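Local coordinates for DegV family protein (Eubacterium eligens, PDB 3FDJ), which is of unknown function but, as a member of the DegV family, probably binds a fatty acid or similar lipid between its two lobes, at residues K160-L165 and G169-V174; S177-E180 and S185-G188; L42-M47 and L261-A266; T118-R123 and R227-E232; V81-T84 and G89-N92. One frame throughout, in Å; residues are numbered along the deposited sequence. Where two conformers were deposited one is given.

Contact 1 (K160-L165 and G169-V174); sequences KSLHNL and GRVSKV. With NA (sodium ion), chain E.
Gly-169 closes a Schellman motif beyond the helix that starts at His-163, and its positive phi of 71° is what lets the chain turn back on Leu-165. Its N lies close to Leu-165 O, but at too poor an angle to bond; the carbonyl it does donate to belongs to the residue after Leu-165. Arg-170 supplies the other bond of the motif, from its N to Leu-165 O at 2.8 Å and 161°. The two side chains cross at about a right angle, Arg-170 CB lying 3.9 Å from Leu-165 CD2. The rest of Arg-170 runs outward, extended from CG to NE, and NE is bonded to Met-87 O. At Val-171 the methyls divide the work: CG1, standing between backbone N and carbonyl carbon (chi1 80°), meets Leu-165 CB at 3.9 Å, while CG2 faces Leu-162 CD2 at 4.2 Å. Ser-172 then N-caps the next helix, its OG accepting from Val-175 N, and the short connection thus joins two helix ends. At the start of 160-165, before the helix, Lys-160 O binds the sodium ion at 2.6 Å.

Contact 2 (S177-E180 and S185-G188); sequences SAAE and SVIG. With NA (sodium ion), chain E.
Val-186 points its CG2 methyl at two consecutive alanines, Ala-178 and Ala-179, where the chain turns from helix 173-177 into strand 184-190, an antiparallel member of a mixed sheet, around a sodium site. Ala-178 CB approaches that methyl to 3.9 Å and Ala-179 CB to 4.0 Å, so one branch of the valine touches both. The torsion explains the division of labour: with CG1 anti to the backbone N (chi1 171°), CG2 is left beside that N as the branch on the alanine side. Both alanine CB atoms point toward the strand. The backbone there turns, with Glu-180 N bonded to Ser-177 O at 3.1 Å. Leu-162 also packs on Ala-179 and Val-186, adding a third apolar partner to the small cluster. The strand itself is held in the sheet by backbone bonds of Val-186 to Leu-159 and of Ser-185 to Cys-202, while Ile-187 packs against helix 205-219. On the metal side the turn offers a carbonyl rather than a side chain. Lys-160 O and Ile-184 O are the other protein ligands of the sodium ion, two waters bind it as well, and Ala-179 O reaches it at 2.4 Å.

Contact 3 (L42-M47 and L261-A266); sequences LDIHRM and LCSYYA
Ile-44 and Met-47 (a selenomethionine) bring apolar groups against Ser-263 and Tyr-264, and the contact between these two segments is one of van der Waals packing. The nearest approach is Ile-44 CG2 to Ser-263 OG, 3.7 Å, with Ser-263 CB almost as near, so the methyl lies alongside the serine side chain. Met-47 runs out extended (chi1 -177°, chi2 -172°) until chi3 turns its CE, which comes 4.4 Å from Tyr-264 CB. The methyl therefore meets the root of the tyrosine rather than its ring.

One side-chain hydrogen bond stays within 42-47, where Asp-43 N-caps helix 44-52: Arg-46 N donates to Asp-43 OD1 at 3.0 Å and 170°, approaching from above the carboxylate plane. Ser-263 OG bonds to Gly-259 O, just before its segment, and Tyr-264 OH to Ser-58 OG, outside both segments.

Aromatic packing is confined to 261-266, where Tyr-264 CD2 stands 3.5 Å above the Tyr-265 ring, over its centre. Phe-36 and Ile-29, from strands 35-37 and 21-30, also touch Met-47. Helix 44-52 follows strands of one mixed sheet and helix 260-266 links two strands of the other, giving helix-on-helix packing between the lobes of this two-lobed DegV fold.

Contact 4 (T118-R123 and R227-E232); sequences TGPQMR and RICHVE
Pro-120 lays its ring against strand 226-230, an inner strand of its mixed sheet, with CB 3.5 Å from Arg-227 O and 3.9 Å from Arg-227 CB. On the other side of the ring, CD meets Cys-229 SG at 3.9 Å, so the proline touches two residues that point the same way from the strand. Just before it, Gly-119 takes the N-cap position of helix 120-134 with a positive phi; a CB there would collide with Pro-120 CD. One helical turn further on, Arg-123 extends with CG anti to the backbone N (chi1 -176°) and crosses Arg-227 at about a right angle. Arg-227 is bent at chi2, which brings its CD to 4.1 Å from Arg-123 NE. The two guanidinium planes are turned 83° apart, so the groups do not stack. Both are tied to one carboxylate, Glu-127, through Arg-123 NE and Arg-227 NH2, and Asp-252 is a second salt-bridge partner of Arg-227. Tyr-256 adds a cation-pi contact to Arg-123. With Arg-123 NE and Arg-227 NE 4.1 Å apart, the pair is probably made tolerable by this shared acid, which implies that helix and strand are joined by a small charge network laid beside an apolar proline contact.

Contact 5 (V81-T84 and G89-N92); sequences VTIT and GTYN
Thr-82 and Ile-83, at the C-terminal side of strand 77-82, pack on Thr-90 and Tyr-91 at the first turn of helix 90-102, the strand-to-helix junction of a beta-alpha-beta unit that continues into strand 109-114. The tight part is made by Thr-82 against Thr-90 and Tyr-91. Thr-82 OG1 lies at the edge of the Tyr-91 ring, in its plane, 3.5 Å from Tyr-91 CB and 3.7 Å from CD1. The Thr-82 chi1 of 75° sets OG1 between backbone N and carbonyl carbon, from where it also donates to Ile-83 O at 3.1 Å, above the carbonyl plane by 40°. Thr-82 CB meanwhile meets Thr-90 CG2 at 4.0 Å. Less certain, because Ile-83 has two deposited conformers, is the approach of its CG2 to Thr-90 CB at 3.5 Å in the one described, the Ile-83 and Thr-90 side chains crossing at about a right angle. A valine in place of Thr-82 would probably leave Ile-83 O without its hydroxyl donor and the ring edge of Tyr-91 without its polar neighbour.

The looser side is wet. Gly-89 and Asn-92 are exposed, the far end of Tyr-91 leads away from the strand, and water 3 fills the position between the backbones. That water lies 2.7 Å from Ile-83 O, to which it can donate, and accepts from Tyr-91 N at 2.8 Å. Ile-83 O can thus receive both a hydroxyl and a water, and an N-H of the helix's first turn is satisfied through solvent, which implies that strand and helix start are joined by Thr-82 packing and probably a bridging water, without a direct bond between them.

In the fold
Contact 3 pairs the segments farthest apart in sequence and encloses the other four. Within it contact 5 comes first, then contact 4 closes a loop that holds contacts 1 and 2 in series. Contacts 1 and 2 lie side by side, centres 8 Å apart, and share the sodium ion with its two waters. Contacts 2 and 4 reach the same sheet, through strands 184-190 and 226-230, with centres 18 Å apart. Contact 5 belongs to the other sheet. Contacts 3, 4 and 5 touch one another, through Met-122 and Thr-118, Leu-261, and His-45 with Glu-232. Contact 1 meets contact 3 through Asn-164 and Tyr-264, so contact 3 ties the sodium-bearing region to the core.

Contact 1 (K160-L165 and G169-V174)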
# COMPACT_ATOMS: atom_id res chain seq x y z
N LYS A 160 -14.54 -2.08 6.39
CA LYS A 160 -15.86 -2.56 6.74
C LYS A 160 -15.83 -3.98 7.26
O LYS A 160 -16.79 -4.45 7.89
CB LYS A 160 -16.80 -2.47 5.53
CG LYS A 160 -16.94 -1.05 4.99
CD LYS A 160 -18.12 -0.91 4.03
CE LYS A 160 -18.29 0.55 3.60
NZ LYS A 160 -19.54 0.73 2.82
N SER A 161 -14.74 -4.68 6.96
CA SER A 161 -14.51 -6.03 7.48
C SER A 161 -13.01 -6.25 7.64
O SER A 161 -12.25 -5.83 6.77
CB SER A 161 -15.09 -7.08 6.54
OG SER A 161 -14.68 -8.40 6.90
N LEU A 162 -12.62 -6.91 8.73
CA LEU A 162 -11.23 -7.22 9.03
C LEU A 162 -11.04 -8.72 9.19
O LEU A 162 -10.09 -9.17 9.82
CB LEU A 162 -10.77 -6.46 10.29
CG LEU A 162 -10.71 -4.93 10.12
CD1 LEU A 162 -12.05 -4.30 10.40
CD2 LEU A 162 -9.63 -4.33 11.00
N HIS A 163 -11.91 -9.51 8.56
CA HIS A 163 -11.87 -10.95 8.71
C HIS A 163 -10.56 -11.55 8.16
O HIS A 163 -9.94 -12.41 8.79
CB HIS A 163 -13.07 -11.56 8.00
CG HIS A 163 -13.07 -13.05 8.00
ND1 HIS A 163 -13.36 -13.79 9.12
CD2 HIS A 163 -12.85 -13.94 7.00
CE1 HIS A 163 -13.30 -15.08 8.82
NE2 HIS A 163 -13.00 -15.19 7.54
N ASN A 164 -10.16 -11.09 6.98
CA ASN A 164 -8.93 -11.62 6.36
C ASN A 164 -7.65 -11.22 7.12
O ASN A 164 -6.73 -12.04 7.31
CB ASN A 164 -8.87 -11.24 4.88
CG ASN A 164 -9.98 -11.89 4.08
OD1 ASN A 164 -10.50 -12.94 4.47
ND2 ASN A 164 -10.37 -11.27 2.97
N LEU A 165 -7.59 -9.97 7.58
CA LEU A 165 -6.52 -9.57 8.49
C LEU A 165 -6.49 -10.44 9.74
O LEU A 165 -5.44 -10.96 10.13
CB LEU A 165 -6.66 -8.10 8.90
CG LEU A 165 -6.30 -7.07 7.84
CD1 LEU A 165 -7.00 -5.74 8.15
CD2 LEU A 165 -4.79 -6.90 7.68
N GLY A 169 -3.73 -13.38 11.39
CA GLY A 169 -2.99 -12.90 12.55
C GLY A 169 -2.45 -11.49 12.44
O GLY A 169 -1.49 -11.14 13.12
N ARG A 170 -3.05 -10.67 11.58
CA ARG A 170 -2.52 -9.33 11.35
C ARG A 170 -3.27 -8.21 12.09
O ARG A 170 -2.83 -7.05 12.05
CB ARG A 170 -2.39 -9.07 9.85
CG ARG A 170 -1.21 -9.88 9.35
CD ARG A 170 -1.12 -10.02 7.88
NE ARG A 170 0.21 -10.55 7.59
CZ ARG A 170 0.48 -11.73 7.03
NH1 ARG A 170 1.74 -12.09 6.86
NH2 ARG A 170 -0.49 -12.54 6.63
N VAL A 171 -4.36 -8.55 12.75
CA VAL A 171 -5.05 -7.62 13.63
C VAL A 171 -5.65 -8.44 14.76
O VAL A 171 -5.96 -9.62 14.55
CB VAL A 171 -6.15 -6.81 12.87
CG1 VAL A 171 -7.43 -7.66 12.70
CG2 VAL A 171 -6.46 -5.51 13.56
N SER A 172 -5.78 -7.84 15.94
CA SER A 172 -6.40 -8.56 17.07
C SER A 172 -7.87 -8.86 16.80
O SER A 172 -8.54 -8.11 16.09
CB SER A 172 -6.31 -7.75 18.36
OG SER A 172 -7.08 -6.56 18.28
N LYS A 173 -8.35 -9.96 17.38
CA LYS A 173 -9.76 -10.30 17.32
C LYS A 173 -10.67 -9.20 17.88
O LYS A 173 -11.70 -8.90 17.28
CB LYS A 173 -10.03 -11.63 18.03
CG LYS A 173 -9.49 -12.82 17.23
CD LYS A 173 -10.03 -14.16 17.74
CE LYS A 173 -9.22 -14.73 18.90
NZ LYS A 173 -8.20 -15.78 18.51
N VAL A 174 -10.27 -8.57 18.98
CA VAL A 174 -11.12 -7.54 19.58
C VAL A 174 -11.33 -6.39 18.61
O VAL A 174 -12.44 -5.91 18.47
CB VAL A 174 -10.62 -7.01 20.98
CG1 VAL A 174 -9.27 -6.26 20.87
CG2 VAL A 174 -11.69 -6.12 21.61
NA NA E . -18.84 -3.71 9.26
O HOH W 1 -19.80 -2.55 7.76
O HOH W 2 -19.90 -5.48 8.29

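Contact 2 (S177-E180 and S185-G188)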
# COMPACT_ATOMS: atom_id res chain seq x y z
N SER A 177 -13.59 -7.51 15.67
CA SER A 177 -14.98 -7.77 16.04
C SER A 177 -15.89 -6.56 15.87
O SER A 177 -17.08 -6.73 15.63
CB SER A 177 -15.11 -8.31 17.47
OG SER A 177 -14.78 -7.31 18.40
N ALA A 178 -15.35 -5.36 15.99
CA ALA A 178 -16.15 -4.15 15.81
C ALA A 178 -16.83 -4.12 14.44
O ALA A 178 -18.01 -3.73 14.33
CB ALA A 178 -15.30 -2.92 15.98
N ALA A 179 -16.07 -4.53 13.43
CA ALA A 179 -16.51 -4.42 12.05
C ALA A 179 -17.45 -5.55 11.71
O ALA A 179 -18.01 -5.55 10.62
CB ALA A 179 -15.31 -4.37 11.07
N GLU A 180 -17.67 -6.50 12.62
CA GLU A 180 -18.63 -7.57 12.39
C GLU A 180 -20.06 -7.06 12.42
O GLU A 180 -20.96 -7.72 11.89
CB GLU A 180 -18.43 -8.72 13.39
CG GLU A 180 -17.15 -9.52 13.11
CD GLU A 180 -16.70 -10.39 14.29
OE1 GLU A 180 -17.52 -10.70 15.19
OE2 GLU A 180 -15.50 -10.77 14.33
N SER A 185 -17.57 0.50 10.46
CA SER A 185 -16.20 0.40 9.97
C SER A 185 -15.20 0.67 11.07
O SER A 185 -15.51 1.36 12.03
CB SER A 185 -15.98 1.43 8.88
OG SER A 185 -16.82 1.17 7.77
N VAL A 186 -13.99 0.15 10.91
CA VAL A 186 -12.87 0.45 11.79
C VAL A 186 -11.91 1.36 11.07
O VAL A 186 -11.55 1.10 9.90
CB VAL A 186 -12.12 -0.80 12.24
CG1 VAL A 186 -10.81 -0.43 12.99
CG2 VAL A 186 -13.05 -1.69 13.08
N ILE A 187 -11.54 2.44 11.75
CA ILE A 187 -10.58 3.40 11.22
C ILE A 187 -9.20 3.06 11.80
O ILE A 187 -9.05 2.85 13.01
CB ILE A 187 -10.96 4.84 11.62
CG1 ILE A 187 -12.34 5.21 11.08
CG2 ILE A 187 -9.92 5.84 11.07
CD1 ILE A 187 -12.86 6.56 11.65
N GLY A 188 -8.20 2.99 10.94
CA GLY A 188 -6.84 2.68 11.35
C GLY A 188 -5.81 3.64 10.80
O GLY A 188 -6.11 4.50 9.94
NA NA E . -18.84 -3.71 9.26
O HOH W 1 -19.80 -2.55 7.76
O HOH W 2 -19.90 -5.48 8.29

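Contact 3 (L42-M47 and L261-A266)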
# COMPACT_ATOMS: atom_id res chain seq x y z
N LEU A 42 -5.33 -10.62 -13.04
CA LEU A 42 -6.26 -10.88 -11.95
C LEU A 42 -7.64 -10.21 -12.08
O LEU A 42 -7.76 -8.99 -12.25
CB LEU A 42 -5.63 -10.48 -10.61
CG LEU A 42 -6.41 -10.86 -9.35
CD1 LEU A 42 -6.66 -12.34 -9.29
CD2 LEU A 42 -5.61 -10.38 -8.12
N ASP A 43 -8.69 -11.03 -11.97
CA ASP A 43 -10.06 -10.55 -11.91
C ASP A 43 -10.43 -10.42 -10.43
O ASP A 43 -10.83 -11.37 -9.78
CB ASP A 43 -11.01 -11.52 -12.64
CG ASP A 43 -12.47 -11.07 -12.58
OD1 ASP A 43 -12.82 -10.17 -11.78
OD2 ASP A 43 -13.29 -11.61 -13.35
N ILE A 44 -10.27 -9.21 -9.92
CA ILE A 44 -10.41 -8.98 -8.47
C ILE A 44 -11.85 -9.15 -8.03
O ILE A 44 -12.12 -9.71 -6.98
CB ILE A 44 -9.88 -7.60 -8.08
CG1 ILE A 44 -8.36 -7.60 -8.16
CG2 ILE A 44 -10.33 -7.22 -6.66
CD1 ILE A 44 -7.73 -6.23 -8.22
N HIS A 45 -12.79 -8.68 -8.86
CA HIS A 45 -14.22 -8.80 -8.56
C HIS A 45 -14.62 -10.26 -8.37
O HIS A 45 -15.32 -10.62 -7.43
CB HIS A 45 -15.04 -8.14 -9.67
CG HIS A 45 -16.51 -8.11 -9.39
ND1 HIS A 45 -17.08 -7.21 -8.51
CD2 HIS A 45 -17.53 -8.87 -9.86
CE1 HIS A 45 -18.39 -7.43 -8.45
NE2 HIS A 45 -18.68 -8.43 -9.26
N ARG A 46 -14.13 -11.12 -9.27
CA ARG A 46 -14.34 -12.55 -9.17
C ARG A 46 -13.71 -13.15 -7.89
O ARG A 46 -14.31 -13.98 -7.21
CB ARG A 46 -13.78 -13.26 -10.42
CG ARG A 46 -13.76 -14.78 -10.32
CD ARG A 46 -13.28 -15.44 -11.62
NE ARG A 46 -13.22 -16.89 -11.46
CZ ARG A 46 -12.21 -17.57 -10.90
NH1 ARG A 46 -11.14 -16.95 -10.43
NH2 ARG A 46 -12.29 -18.89 -10.82
N MSE A 47 -12.48 -12.73 -7.59
CA MSE A 47 -11.80 -13.23 -6.40
C MSE A 47 -12.60 -12.88 -5.14
O MSE A 47 -12.77 -13.72 -4.26
CB MSE A 47 -10.39 -12.65 -6.29
CG MSE A 47 -9.61 -13.20 -5.12
SE MSE A 47 -7.93 -12.27 -4.87
CE MSE A 47 -8.59 -10.54 -4.23
N LEU A 261 -3.81 -7.70 -3.54
CA LEU A 261 -3.37 -7.87 -2.16
C LEU A 261 -4.12 -6.92 -1.25
O LEU A 261 -4.67 -7.32 -0.21
CB LEU A 261 -1.86 -7.61 -2.07
CG LEU A 261 -1.16 -7.92 -0.74
CD1 LEU A 261 -1.43 -6.86 0.32
CD2 LEU A 261 -1.55 -9.34 -0.24
N CYS A 262 -4.14 -5.64 -1.60
CA CYS A 262 -4.88 -4.68 -0.80
C CYS A 262 -6.38 -4.96 -0.80
O CYS A 262 -7.03 -4.77 0.22
CB CYS A 262 -4.57 -3.24 -1.20
SG CYS A 262 -2.87 -2.71 -0.68
N SER A 263 -6.93 -5.47 -1.90
CA SER A 263 -8.36 -5.83 -1.94
C SER A 263 -8.65 -6.99 -1.00
O SER A 263 -9.67 -6.98 -0.31
CB SER A 263 -8.82 -6.15 -3.37
OG SER A 263 -8.76 -4.99 -4.21
N TYR A 264 -7.73 -7.95 -0.91
CA TYR A 264 -7.89 -9.08 0.00
C TYR A 264 -7.94 -8.62 1.47
O TYR A 264 -8.83 -9.03 2.21
CB TYR A 264 -6.79 -10.13 -0.22
CG TYR A 264 -6.82 -11.26 0.77
CD1 TYR A 264 -7.74 -12.29 0.62
CD2 TYR A 264 -5.97 -11.28 1.87
CE1 TYR A 264 -7.82 -13.31 1.55
CE2 TYR A 264 -6.03 -12.34 2.81
CZ TYR A 264 -6.96 -13.35 2.63
OH TYR A 264 -7.08 -14.39 3.52
N TYR A 265 -7.00 -7.78 1.88
CA TYR A 265 -6.86 -7.40 3.28
C TYR A 265 -7.74 -6.23 3.70
O TYR A 265 -8.18 -6.18 4.86
CB TYR A 265 -5.39 -7.14 3.62
CG TYR A 265 -4.60 -8.40 3.88
CD1 TYR A 265 -4.96 -9.26 4.94
CD2 TYR A 265 -3.52 -8.78 3.07
CE1 TYR A 265 -4.25 -10.43 5.19
CE2 TYR A 265 -2.80 -9.94 3.33
CZ TYR A 265 -3.16 -10.75 4.39
OH TYR A 265 -2.49 -11.92 4.63
N ALA A 266 -7.99 -5.28 2.80
CA ALA A 266 -8.91 -4.17 3.11
C ALA A 266 -10.38 -4.56 2.98
O ALA A 266 -11.24 -3.97 3.64
CB ALA A 266 -8.60 -2.94 2.26

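Contact 4 (T118-R123 and R227-E232)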
# COMPACT_ATOMS: atom_id res chain seq x y z
N THR A 118 1.72 0.44 3.33
CA THR A 118 1.14 -0.31 2.22
C THR A 118 0.45 0.66 1.28
O THR A 118 0.28 1.85 1.60
CB THR A 118 0.12 -1.35 2.73
OG1 THR A 118 -0.12 -2.31 1.69
CG2 THR A 118 -1.20 -0.67 3.17
N GLY A 119 0.06 0.15 0.12
CA GLY A 119 -0.85 0.83 -0.78
C GLY A 119 -0.47 2.25 -1.10
O GLY A 119 0.62 2.49 -1.62
N PRO A 120 -1.37 3.21 -0.79
CA PRO A 120 -1.10 4.56 -1.25
C PRO A 120 0.13 5.21 -0.66
O PRO A 120 0.68 6.13 -1.27
CB PRO A 120 -2.38 5.33 -0.87
CG PRO A 120 -3.00 4.53 0.20
CD PRO A 120 -2.69 3.10 -0.19
N GLN A 121 0.59 4.76 0.51
CA GLN A 121 1.84 5.29 1.06
C GLN A 121 3.05 4.81 0.23
O GLN A 121 3.98 5.58 -0.03
CB GLN A 121 1.96 4.96 2.56
CG GLN A 121 3.11 5.71 3.30
CD GLN A 121 2.85 5.92 4.80
OE1 GLN A 121 2.02 5.25 5.41
NE2 GLN A 121 3.64 6.80 5.43
N MSE A 122 3.01 3.55 -0.19
CA MSE A 122 4.02 3.01 -1.14
C MSE A 122 3.96 3.80 -2.44
O MSE A 122 5.01 4.19 -2.97
CB MSE A 122 3.80 1.51 -1.42
CG MSE A 122 3.97 0.63 -0.20
SE MSE A 122 3.54 -1.20 -0.60
CE MSE A 122 5.02 -1.57 -1.89
N ARG A 123 2.75 4.10 -2.92
CA ARG A 123 2.63 4.94 -4.12
C ARG A 123 3.27 6.31 -3.96
O ARG A 123 4.00 6.76 -4.85
CB ARG A 123 1.17 5.08 -4.58
CG ARG A 123 1.07 5.85 -5.84
CD ARG A 123 -0.32 5.85 -6.40
NE ARG A 123 -0.32 6.64 -7.62
CZ ARG A 123 -1.21 6.53 -8.60
NH1 ARG A 123 -2.23 5.66 -8.54
NH2 ARG A 123 -1.05 7.29 -9.68
N ARG A 227 -3.38 10.47 -1.88
CA ARG A 227 -3.62 9.30 -2.72
C ARG A 227 -4.61 8.41 -1.99
O ARG A 227 -4.43 8.12 -0.81
CB ARG A 227 -2.30 8.53 -3.01
CG ARG A 227 -1.29 9.33 -3.84
CD ARG A 227 -1.80 9.60 -5.24
NE ARG A 227 -0.86 10.38 -6.05
CZ ARG A 227 -0.89 11.69 -6.25
NH1 ARG A 227 -1.84 12.46 -5.74
NH2 ARG A 227 0.03 12.23 -7.03
N ILE A 228 -5.69 8.04 -2.66
CA ILE A 228 -6.75 7.23 -2.05
C ILE A 228 -7.04 6.02 -2.94
O ILE A 228 -7.38 6.20 -4.13
CB ILE A 228 -8.06 8.03 -1.89
CG1 ILE A 228 -7.84 9.38 -1.20
CG2 ILE A 228 -9.14 7.17 -1.17
CD1 ILE A 228 -9.09 10.33 -1.17
N CYS A 229 -6.90 4.81 -2.40
CA CYS A 229 -7.35 3.61 -3.09
C CYS A 229 -8.58 3.04 -2.39
O CYS A 229 -8.84 3.32 -1.20
CB CYS A 229 -6.24 2.57 -3.27
SG CYS A 229 -5.94 1.66 -1.86
N HIS A 230 -9.39 2.33 -3.16
CA HIS A 230 -10.62 1.76 -2.69
C HIS A 230 -10.83 0.38 -3.26
O HIS A 230 -10.33 0.04 -4.34
CB HIS A 230 -11.81 2.66 -3.06
CG HIS A 230 -12.06 2.74 -4.53
ND1 HIS A 230 -12.84 1.82 -5.20
CD2 HIS A 230 -11.58 3.59 -5.46
CE1 HIS A 230 -12.85 2.12 -6.48
NE2 HIS A 230 -12.09 3.19 -6.67
N VAL A 231 -11.59 -0.42 -2.52
CA VAL A 231 -11.97 -1.76 -2.92
C VAL A 231 -13.47 -1.71 -3.20
O VAL A 231 -14.29 -1.85 -2.28
CB VAL A 231 -11.73 -2.78 -1.81
CG1 VAL A 231 -12.02 -4.19 -2.35
CG2 VAL A 231 -10.30 -2.66 -1.26
N GLU A 232 -13.79 -1.49 -4.46
CA GLU A 232 -15.19 -1.38 -4.93
C GLU A 232 -15.96 -0.37 -4.09
O GLU A 232 -17.10 -0.61 -3.69
CB GLU A 232 -15.85 -2.77 -4.95
CG GLU A 232 -15.05 -3.73 -5.83
CD GLU A 232 -15.81 -4.99 -6.24
OE1 GLU A 232 -16.78 -5.37 -5.56
OE2 GLU A 232 -15.40 -5.60 -7.25

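Contact 5 (V81-T84 and G89-N92)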
# COMPACT_ATOMS: atom_id res chain seq x y z
N VAL A 81 10.58 -0.75 -3.34
CA VAL A 81 9.69 -0.37 -2.23
C VAL A 81 8.86 -1.57 -1.82
O VAL A 81 8.27 -2.24 -2.67
CB VAL A 81 8.80 0.82 -2.62
CG1 VAL A 81 7.89 1.25 -1.43
CG2 VAL A 81 9.67 2.01 -3.09
N THR A 82 8.84 -1.89 -0.53
CA THR A 82 8.10 -3.04 -0.05
C THR A 82 7.04 -2.64 0.97
O THR A 82 7.13 -1.62 1.63
CB THR A 82 8.98 -4.15 0.59
OG1 THR A 82 9.43 -3.75 1.89
CG2 THR A 82 10.22 -4.52 -0.30
N ILE A 83 6.02 -3.48 1.07
CA ILE A 83 5.04 -3.43 2.15
C ILE A 83 5.78 -3.63 3.49
O ILE A 83 6.85 -4.26 3.55
CB ILE A 83 3.94 -4.49 1.90
CG1 ILE A 83 2.87 -4.54 3.02
CG2 ILE A 83 4.58 -5.83 1.71
CD1 ILE A 83 1.60 -5.25 2.57
N THR A 84 5.23 -3.05 4.54
CA THR A 84 5.81 -3.08 5.87
C THR A 84 6.42 -4.42 6.30
O THR A 84 5.79 -5.50 6.25
CB THR A 84 4.78 -2.62 6.93
OG1 THR A 84 5.37 -2.75 8.23
CG2 THR A 84 3.48 -3.42 6.85
N GLY A 89 6.65 -10.88 5.31
CA GLY A 89 7.98 -11.30 4.88
C GLY A 89 8.48 -10.73 3.56
O GLY A 89 9.56 -11.09 3.08
N THR A 90 7.74 -9.80 2.97
CA THR A 90 8.11 -9.23 1.67
C THR A 90 9.45 -8.52 1.67
O THR A 90 10.29 -8.78 0.80
CB THR A 90 7.01 -8.33 1.12
OG1 THR A 90 5.81 -9.10 0.96
CG2 THR A 90 7.40 -7.78 -0.25
N TYR A 91 9.66 -7.67 2.67
CA TYR A 91 10.95 -6.98 2.83
C TYR A 91 12.13 -7.98 2.87
O TYR A 91 13.12 -7.81 2.17
CB TYR A 91 10.92 -6.08 4.07
CG TYR A 91 12.26 -5.42 4.37
CD1 TYR A 91 12.65 -4.27 3.69
CD2 TYR A 91 13.13 -5.95 5.29
CE1 TYR A 91 13.88 -3.66 3.96
CE2 TYR A 91 14.34 -5.35 5.57
CZ TYR A 91 14.71 -4.20 4.91
OH TYR A 91 15.91 -3.60 5.19
N ASN A 92 12.02 -9.02 3.69
CA ASN A 92 13.06 -10.02 3.76
C ASN A 92 13.30 -10.69 2.40
O ASN A 92 14.47 -10.96 2.04
CB ASN A 92 12.77 -11.08 4.81
CG ASN A 92 12.89 -10.59 6.22
OD1 ASN A 92 13.45 -9.49 6.49
ND2 ASN A 92 12.38 -11.40 7.17
O HOH W 3 7.48 -6.80 4.13